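Local atomic coordinates of arfgap-like finger domain containing protein (Cryptosporidium parvum Iowa II, PDB entry 2OWA), a protein that probably activates GTP hydrolysis by ADP-ribosylation factor, through the zinc-finger ArfGAP domain that makes up most of this chain. Residues A[95-98]-A[99-103]; A[31-34]-A[35-38]. All coordinates share one frame; numbering follows the deposited sequence.

Both contacts are local turns of the ArfGAP domain, and their centres lie about 11 Å apart. Interaction 2 comes first along the chain, where helix 20-32 gives way to a 3-10 turn just before Cys-39, the first zinc ligand; interaction 1 follows much later, at the start of helix 97-107. The two turns meet directly. Glu-35 OE1 forms a salt bridge to Arg-101 NH1 at 2.6 Å, and Asn-36 OD1 probably accepts a hydrogen bond from Asn-97 N at 2.7 Å. Strand 56-58 borders both through Phe-57. Together they tie the chain entering the zinc finger to the helical part of the domain.

Interaction 1: A[95-98]-A[99-103]; sequences GGNG and RARNY
With chi1 at an unusual -92° and the chain extended from CG to NE, Arg-101 brings its guanidinium over CB of Asn-97, one helical turn earlier. The arginine runs back alongside the first turn, toward the N-terminal end of helix 97-107. Asn-97 CB rests over one face of the guanidinium, off its middle, with Arg-101 NH1 3.6 Å away. The chi1 of Asn-97 (-68°, CG beside its own backbone N) only aims the amide, whose OD1 accepts from Phe-57 N. The amide plane stands steeply to the guanidinium, at 77°, and the two groups do not bond: the arginine, too, is turned to a partner elsewhere, Glu-35.

Beneath them the helix begins in regular fashion. Arg-101 N donates to Asn-97 O at 2.9 Å, nearly straight at the hydrogen, and Asn-102 N reaches Gly-98 O at the same 2.9 Å. One step earlier the bond from Ala-100 N to Gly-96 O is weak at 3.4 Å. Gly-96 is the N-cap residue, and its backbone angles suit glycine. Before it, Gly-95 is the first residue after helix 86-94 to leave helical backbone angles. A water bridges this break, donating to Gly-95 O at 2.7 Å and accepting from Arg-99 N at 2.9 Å.

Arg-99 leads away to Ile-94 O and Glu-135, while Ala-100 packs on Phe-40, Val-56 and Tyr-128. The chemistry is that of a glycine-rich helix start whose first N-H groups find mixed partners: a water takes Arg-99 N, Gly-96 O weakly takes Ala-100 N, and a side chain from the 35-38 turn probably takes Asn-97 N, while the aliphatic CB of Asn-97 covers part of a cation.

Interaction 2: A[31-34]-A[35-38]; sequences RNRP and ENRT
Arg-33 O takes the shortest direct hydrogen bond of this turn, from Asn-36 N at 2.8 Å. The bond is bent, 139° at the hydrogen, and the donor stands well above the carbonyl plane, in keeping with a tight 3-10 turn. The next bond of the same 3-10 pattern, Arg-37 N to Pro-34 O, is weak at 3.3 Å.

Arg-37 folds back over the turn. Its CG rests against two carbonyl oxygens, 3.3 Å from Arg-31 O and 3.4 Å from Arg-33 O, and a bend at chi3 (81°) lays the guanidinium alongside Asn-32. There Asn-32 ND2 sits over one guanidinium face, nearer its rim than its middle, 3.5 Å from Arg-37 NH1; the amide is inclined by 49° to the guanidinium plane. Both nitrogens are donors, so this is contact without a hydrogen bond. The actual link between the two residues is a water, which donates to Asn-32 O at 2.6 Å and accepts from Arg-37 NH1 at 3.1 Å.

On another part of the turn, Asn-36 is buried, and its amide is used at both ends: ND2 donates to Val-30 O, back in helix 20-32, and OD1 probably accepts from Asn-97 N. Arg-33 extends away to a salt bridge with Asp-93 of helix 86-94. The turn follows helix 20-32 and leads into the zinc-binding loop, with Arg-31 and Asn-36 packed on Phe-57 of strand 56-58 and the start of helix 97-107 close beside Glu-35 and Asn-36.

Interaction 1: A[95-98]-A[99-103]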
ATOM      1  N   GLY A  95       3.887  -7.131  -0.922  1.00 20.47           N
ATOM      2  CA  GLY A  95       4.273  -5.815  -1.398  1.00 19.63           C
ATOM      3  C   GLY A  95       5.188  -5.097  -0.413  1.00 19.15           C
ATOM      4  O   GLY A  95       6.242  -5.598  -0.021  1.00 19.56           O
ATOM      5  N   GLY A  96       4.776  -3.910   0.013  1.00 18.59           N
ATOM      6  CA  GLY A  96       5.595  -3.110   0.922  1.00 17.43           C
ATOM      7  C   GLY A  96       6.257  -1.960   0.199  1.00 17.63           C
ATOM      8  O   GLY A  96       6.367  -1.956  -1.041  1.00 17.03           O
ATOM      9  N   ASN A  97       6.690  -0.963   0.968  1.00 18.09           N
ATOM     10  CA  ASN A  97       7.439   0.183   0.411  1.00 17.64           C
ATOM     11  C   ASN A  97       8.751  -0.154  -0.298  1.00 17.98           C
ATOM     12  O   ASN A  97       9.033   0.430  -1.327  1.00 16.85           O
ATOM     13  CB  ASN A  97       7.672   1.260   1.472  1.00 17.20           C
ATOM     14  CG  ASN A  97       6.387   1.956   1.892  1.00 18.82           C
ATOM     15  OD1 ASN A  97       5.283   1.561   1.488  1.00 19.54           O
ATOM     16  ND2 ASN A  97       6.521   3.002   2.740  1.00 19.39           N
ATOM     17  N   GLY A  98       9.545  -1.098   0.233  1.00 17.48           N
ATOM     18  CA  GLY A  98      10.767  -1.513  -0.453  1.00 18.68           C
ATOM     19  C   GLY A  98      10.610  -2.106  -1.861  1.00 18.78           C
ATOM     20  O   GLY A  98      11.275  -1.673  -2.817  1.00 18.55           O
ATOM     21  N   ARG A  99       9.764  -3.119  -2.007  1.00 18.23           N
ATOM     22  CA  ARG A  99       9.482  -3.657  -3.338  1.00 18.36           C
ATOM     23  C   ARG A  99       8.986  -2.594  -4.363  1.00 18.14           C
ATOM     24  O   ARG A  99       9.419  -2.606  -5.533  1.00 17.07           O
ATOM     25  CB  ARG A  99       8.447  -4.776  -3.226  1.00 18.58           C
ATOM     26  CG  ARG A  99       8.277  -5.544  -4.511  1.00 18.71           C
ATOM     27  CD  ARG A  99       7.404  -6.728  -4.319  1.00 20.35           C
ATOM     28  NE  ARG A  99       7.554  -7.676  -5.426  1.00 20.40           N
ATOM     29  CZ  ARG A  99       6.920  -8.850  -5.494  1.00 19.73           C
ATOM     30  NH1 ARG A  99       6.111  -9.242  -4.511  1.00 13.61           N
ATOM     31  NH2 ARG A  99       7.117  -9.641  -6.545  1.00 17.89           N
ATOM     32  N   ALA A 100       8.067  -1.726  -3.919  1.00 16.77           N
ATOM     33  CA  ALA A 100       7.522  -0.637  -4.746  1.00 18.16           C
ATOM     34  C   ALA A 100       8.590   0.422  -5.135  1.00 19.29           C
ATOM     35  O   ALA A 100       8.721   0.760  -6.326  1.00 19.49           O
ATOM     36  CB  ALA A 100       6.294   0.030  -4.068  1.00 16.35           C
ATOM     37  N   ARG A 101       9.364   0.895  -4.149  1.00 20.00           N
ATOM     38  CA  ARG A 101      10.494   1.802  -4.390  1.00 21.47           C
ATOM     39  C   ARG A 101      11.434   1.147  -5.402  1.00 21.28           C
ATOM     40  O   ARG A 101      11.864   1.791  -6.338  1.00 20.77           O
ATOM     41  CB  ARG A 101      11.286   2.104  -3.099  1.00 21.70           C
ATOM     42  CG  ARG A 101      10.816   3.335  -2.351  1.00 25.48           C
ATOM     43  CD  ARG A 101      11.327   3.306  -0.895  1.00 28.10           C
ATOM     44  NE  ARG A 101      10.555   4.181  -0.028  1.00 26.04           N
ATOM     45  CZ  ARG A 101      10.367   3.945   1.266  1.00 29.02           C
ATOM     46  NH1 ARG A 101      10.923   2.865   1.809  1.00 24.92           N
ATOM     47  NH2 ARG A 101       9.632   4.784   2.014  1.00 28.56           N
ATOM     48  N   ASN A 102      11.691  -0.142  -5.238  1.00 21.00           N
ATOM     49  CA  ASN A 102      12.619  -0.816  -6.123  1.00 22.44           C
ATOM     50  C   ASN A 102      12.084  -0.819  -7.546  1.00 22.03           C
ATOM     51  O   ASN A 102      12.805  -0.479  -8.473  1.00 22.46           O
ATOM     52  CB  ASN A 102      12.951  -2.257  -5.651  1.00 21.85           C
ATOM     53  CG  ASN A 102      13.733  -3.060  -6.720  1.00 24.89           C
ATOM     54  OD1 ASN A 102      14.775  -2.624  -7.190  1.00 27.54           O
ATOM     55  ND2 ASN A 102      13.217  -4.219  -7.104  1.00 23.74           N
ATOM     56  N   TYR A 103      10.812  -1.211  -7.708  1.00 21.41           N
ATOM     57  CA  TYR A 103      10.203  -1.238  -9.012  1.00 21.88           C
ATOM     58  C   TYR A 103      10.185   0.155  -9.680  1.00 21.13           C
ATOM     59  O   TYR A 103      10.635   0.300 -10.824  1.00 20.49           O
ATOM     60  CB  TYR A 103       8.793  -1.822  -8.943  1.00 22.19           C
ATOM     61  CG  TYR A 103       8.055  -1.759 -10.264  1.00 22.69           C
ATOM     62  CD1 TYR A 103       8.240  -2.739 -11.226  1.00 21.81           C
ATOM     63  CD2 TYR A 103       7.194  -0.687 -10.559  1.00 21.21           C
ATOM     64  CE1 TYR A 103       7.576  -2.692 -12.423  1.00 24.55           C
ATOM     65  CE2 TYR A 103       6.523  -0.635 -11.766  1.00 22.99           C
ATOM     66  CZ  TYR A 103       6.730  -1.635 -12.686  1.00 23.10           C
ATOM     67  OH  TYR A 103       6.087  -1.600 -13.872  1.00 27.11           O
TER
HETATM   68  O   HOH W   1       8.780  -4.830   0.093  1.00 26.74           O

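Interaction 2: A[31-34]-A[35-38]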
ATOM      1  N   ARG A  31       4.207  -3.214   9.378  1.00 24.52           N
ATOM      2  CA  ARG A  31       4.594  -1.783   9.483  1.00 24.14           C
ATOM      3  C   ARG A  31       5.982  -1.587  10.061  1.00 24.23           C
ATOM      4  O   ARG A  31       6.616  -0.577   9.781  1.00 23.66           O
ATOM      5  CB  ARG A  31       3.591  -0.991  10.344  1.00 23.89           C
ATOM      6  CG  ARG A  31       2.414  -0.439   9.578  1.00 24.86           C
ATOM      7  CD  ARG A  31       1.570   0.555  10.441  1.00 24.29           C
ATOM      8  NE  ARG A  31       1.448   0.176  11.865  1.00 25.48           N
ATOM      9  CZ  ARG A  31       0.361  -0.338  12.454  1.00 27.80           C
ATOM     10  NH1 ARG A  31      -0.761  -0.598  11.770  1.00 25.93           N
ATOM     11  NH2 ARG A  31       0.394  -0.616  13.751  1.00 27.48           N
ATOM     12  N   ASN A  32       6.430  -2.544  10.881  1.00 24.91           N
ATOM     13  CA  ASN A  32       7.733  -2.478  11.534  1.00 25.86           C
ATOM     14  C   ASN A  32       8.869  -2.877  10.588  1.00 25.79           C
ATOM     15  O   ASN A  32      10.037  -2.609  10.904  1.00 27.01           O
ATOM     16  CB  ASN A  32       7.757  -3.318  12.847  1.00 25.31           C
ATOM     17  CG  ASN A  32       9.104  -3.214  13.626  1.00 27.54           C
ATOM     18  OD1 ASN A  32       9.901  -4.178  13.681  1.00 24.73           O
ATOM     19  ND2 ASN A  32       9.359  -2.043  14.223  1.00 27.93           N
ATOM     20  N   ARG A  33       8.554  -3.519   9.453  1.00 26.00           N
ATOM     21  CA  ARG A  33       9.573  -3.764   8.382  1.00 25.66           C
ATOM     22  C   ARG A  33      10.195  -2.427   8.023  1.00 26.25           C
ATOM     23  O   ARG A  33       9.463  -1.457   7.814  1.00 26.50           O
ATOM     24  CB  ARG A  33       8.973  -4.426   7.143  1.00 24.14           C
ATOM     25  CG  ARG A  33       8.498  -5.812   7.415  1.00 23.37           C
ATOM     26  CD  ARG A  33       8.046  -6.574   6.194  1.00 24.36           C
ATOM     27  NE  ARG A  33       7.439  -7.856   6.582  1.00 23.38           N
ATOM     28  CZ  ARG A  33       6.658  -8.626   5.825  1.00 24.18           C
ATOM     29  NH1 ARG A  33       6.341  -8.295   4.578  1.00 22.74           N
ATOM     30  NH2 ARG A  33       6.206  -9.776   6.309  1.00 24.67           N
ATOM     31  N   PRO A  34      11.546  -2.348   8.022  1.00 26.65           N
ATOM     32  CA  PRO A  34      12.274  -1.068   7.897  1.00 26.45           C
ATOM     33  C   PRO A  34      11.863  -0.149   6.736  1.00 26.12           C
ATOM     34  O   PRO A  34      11.738   1.069   6.939  1.00 24.64           O
ATOM     35  CB  PRO A  34      13.747  -1.488   7.764  1.00 26.49           C
ATOM     36  CG  PRO A  34      13.765  -2.962   7.711  1.00 27.77           C
ATOM     37  CD  PRO A  34      12.464  -3.479   8.245  1.00 26.84           C
ATOM     38  N   GLU A  35      11.682  -0.697   5.534  1.00 25.78           N
ATOM     39  CA  GLU A  35      11.187   0.124   4.419  1.00 27.20           C
ATOM     40  C   GLU A  35       9.773   0.690   4.626  1.00 26.17           C
ATOM     41  O   GLU A  35       9.454   1.701   4.042  1.00 25.40           O
ATOM     42  CB  GLU A  35      11.263  -0.625   3.079  1.00 27.99           C
ATOM     43  CG  GLU A  35      12.693  -0.826   2.550  1.00 32.45           C
ATOM     44  CD  GLU A  35      13.416   0.477   2.210  1.00 37.16           C
ATOM     45  OE1 GLU A  35      12.890   1.251   1.366  1.00 39.09           O
ATOM     46  OE2 GLU A  35      14.512   0.710   2.798  1.00 38.85           O
ATOM     47  N   ASN A  36       8.951   0.051   5.466  1.00 26.00           N
ATOM     48  CA  ASN A  36       7.570   0.511   5.715  1.00 25.75           C
ATOM     49  C   ASN A  36       7.444   1.560   6.826  1.00 26.56           C
ATOM     50  O   ASN A  36       6.329   1.945   7.194  1.00 27.24           O
ATOM     51  CB  ASN A  36       6.642  -0.659   6.016  1.00 24.72           C
ATOM     52  CG  ASN A  36       6.405  -1.571   4.812  1.00 24.20           C
ATOM     53  OD1 ASN A  36       6.500  -1.148   3.652  1.00 24.21           O
ATOM     54  ND2 ASN A  36       6.046  -2.819   5.087  1.00 19.62           N
ATOM     55  N   ARG A  37       8.580   2.028   7.333  1.00 26.76           N
ATOM     56  CA  ARG A  37       8.613   2.939   8.496  1.00 27.30           C
ATOM     57  C   ARG A  37       8.732   4.419   8.116  1.00 26.35           C
ATOM     58  O   ARG A  37       8.776   5.314   8.950  1.00 26.54           O
ATOM     59  CB  ARG A  37       9.710   2.496   9.461  1.00 27.95           C
ATOM     60  CG  ARG A  37       9.426   1.110  10.031  1.00 27.99           C
ATOM     61  CD  ARG A  37      10.237   0.854  11.245  1.00 35.33           C
ATOM     62  NE  ARG A  37       9.662   1.451  12.461  1.00 38.51           N
ATOM     63  CZ  ARG A  37      10.244   1.375  13.655  1.00 38.46           C
ATOM     64  NH1 ARG A  37      11.406   0.740  13.775  1.00 38.40           N
ATOM     65  NH2 ARG A  37       9.679   1.942  14.721  1.00 39.27           N
ATOM     66  N   THR A  38       8.716   4.662   6.824  1.00 25.55           N
ATOM     67  CA  THR A  38       8.648   6.000   6.308  1.00 25.33           C
ATOM     68  C   THR A  38       7.574   6.024   5.187  1.00 23.72           C
ATOM     69  O   THR A  38       7.434   5.063   4.460  1.00 21.75           O
ATOM     70  CB  THR A  38      10.041   6.384   5.818  1.00 25.87           C
ATOM     71  OG1 THR A  38      10.005   7.685   5.243  1.00 32.21           O
ATOM     72  CG2 THR A  38      10.541   5.411   4.782  1.00 26.53           C
TER
HETATM   73  O   HOH W   2      12.142  -1.633  12.005  1.00 37.52           O